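Local coordinates for protein pectate lyase II (PDB 2QX3) that probably cleaves pectate as a secreted lyase of polysaccharide lyase family 1, built as a parallel beta-helix, at residues V40-G45 / K77-S82. Numbering follows the deposited sequence.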
# COMPACT_ATOMS: atom_id res chain seq x y z
N VAL A 40 9.49 -7.23 -18.50
CA VAL A 40 9.85 -6.00 -17.81
C VAL A 40 9.36 -4.83 -18.65
O VAL A 40 9.70 -4.71 -19.83
CB VAL A 40 11.39 -5.88 -17.58
CG1 VAL A 40 11.73 -4.58 -16.82
CG2 VAL A 40 11.92 -7.08 -16.83
N LEU A 41 8.54 -3.98 -18.03
CA LEU A 41 8.02 -2.79 -18.68
C LEU A 41 8.61 -1.52 -18.08
O LEU A 41 8.45 -1.25 -16.89
CB LEU A 41 6.48 -2.76 -18.60
CG LEU A 41 5.76 -4.04 -19.07
CD1 LEU A 41 4.28 -4.01 -18.73
CD2 LEU A 41 5.94 -4.24 -20.56
N ASN A 42 9.30 -0.77 -18.92
CA ASN A 42 9.86 0.51 -18.55
C ASN A 42 8.91 1.62 -18.96
O ASN A 42 8.81 1.95 -20.15
CB ASN A 42 11.24 0.70 -19.20
CG ASN A 42 11.86 2.07 -18.89
OD1 ASN A 42 12.22 2.81 -19.80
ND2 ASN A 42 11.98 2.40 -17.61
N TYR A 43 8.20 2.19 -17.99
CA TYR A 43 7.25 3.26 -18.27
C TYR A 43 7.90 4.64 -18.36
O TYR A 43 8.50 5.13 -17.40
CB TYR A 43 6.11 3.26 -17.26
CG TYR A 43 5.21 4.46 -17.40
CD1 TYR A 43 4.39 4.61 -18.52
CD2 TYR A 43 5.19 5.45 -16.43
CE1 TYR A 43 3.57 5.71 -18.66
CE2 TYR A 43 4.38 6.56 -16.57
CZ TYR A 43 3.56 6.67 -17.69
OH TYR A 43 2.75 7.76 -17.85
N THR A 44 7.73 5.28 -19.52
CA THR A 44 8.43 6.53 -19.84
C THR A 44 7.51 7.76 -19.93
O THR A 44 7.99 8.87 -20.09
CB THR A 44 9.20 6.39 -21.18
OG1 THR A 44 8.28 6.15 -22.24
CG2 THR A 44 10.21 5.25 -21.11
N GLY A 45 6.20 7.56 -19.84
CA GLY A 45 5.26 8.68 -19.90
C GLY A 45 5.46 9.69 -18.78
O GLY A 45 5.83 9.32 -17.66
N LYS A 77 8.17 -0.88 -14.02
CA LYS A 77 9.02 0.15 -13.43
C LYS A 77 8.93 1.49 -14.15
O LYS A 77 8.99 1.55 -15.38
CB LYS A 77 10.48 -0.32 -13.37
CG LYS A 77 11.33 0.52 -12.44
CD LYS A 77 12.66 -0.13 -12.13
CE LYS A 77 13.45 0.75 -11.18
NZ LYS A 77 13.52 2.15 -11.66
N GLY A 78 8.79 2.57 -13.37
CA GLY A 78 8.78 3.90 -13.91
C GLY A 78 10.21 4.33 -14.18
O GLY A 78 11.10 4.11 -13.35
N ALA A 79 10.44 4.92 -15.35
CA ALA A 79 11.69 5.63 -15.59
C ALA A 79 11.77 6.83 -14.62
O ALA A 79 10.74 7.28 -14.09
CB ALA A 79 11.76 6.09 -17.03
N ASN A 80 12.98 7.33 -14.36
CA ASN A 80 13.12 8.51 -13.52
C ASN A 80 12.45 9.70 -14.18
O ASN A 80 12.59 9.91 -15.38
CB ASN A 80 14.59 8.81 -13.24
CG ASN A 80 15.24 7.76 -12.35
OD1 ASN A 80 16.31 7.25 -12.68
ND2 ASN A 80 14.59 7.43 -11.23
N GLY A 81 11.70 10.45 -13.38
CA GLY A 81 10.91 11.57 -13.89
C GLY A 81 9.60 11.16 -14.54
O GLY A 81 8.83 12.03 -14.97
N SER A 82 9.32 9.86 -14.63
CA SER A 82 8.06 9.40 -15.22
C SER A 82 6.91 9.67 -14.26
O SER A 82 7.09 9.63 -13.04
CB SER A 82 8.10 7.91 -15.59
OG SER A 82 8.02 7.08 -14.44
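Asn-42 pairs with Lys-77, and Tyr-43 with Gly-78, in a short parallel beta ladder. Lys-77 N donates almost straight to Leu-41 O (2.9 Å), and Tyr-43 N returns a bond to Lys-77 O (2.8 Å). Ala-79 N, already past the strand, adds a third bond to Tyr-43 O (2.8 Å), so the pairing runs on into the following turn. Asn-42 CA adds a CA-H...O contact to Lys-77 O.

Ala-79 to Ser-82 form a type II turn with Gly-81 at positive phi. Here Ala-79 O accepts both Ser-82 N and Ser-82 OG (2.7 Å), the hydroxyl arriving in the carbonyl plane on a lone pair. With chi1 at 74°, OG lies between the backbone N and carbonyl carbon of Ser-82, turned back to this acceptor.

Beyond the paired residues, packing closes the end of the ladder. Ser-82 CB packs on Tyr-43 O (3.3 Å) and near Gly-45 O, while its OG approaches the Tyr-43 ring obliquely, nearest CD2 (3.8 Å). On the face carrying the Asn-42 and Lys-77 side chains, the methyl of Ala-79 meets the end of Asn-42.

These are neighbouring coils of the parallel beta-helix, near one end of the chain's solenoid. Strand 39-43 lies between strands 18-20 and 74-78, and 74-78 pairs onward with 97-105. The buried Tyr-43 ring meets Phe-86 edge-to-face, its hydroxyl bonds Ala-83 O, and Met-26 of helix 23-32 touches its side chain.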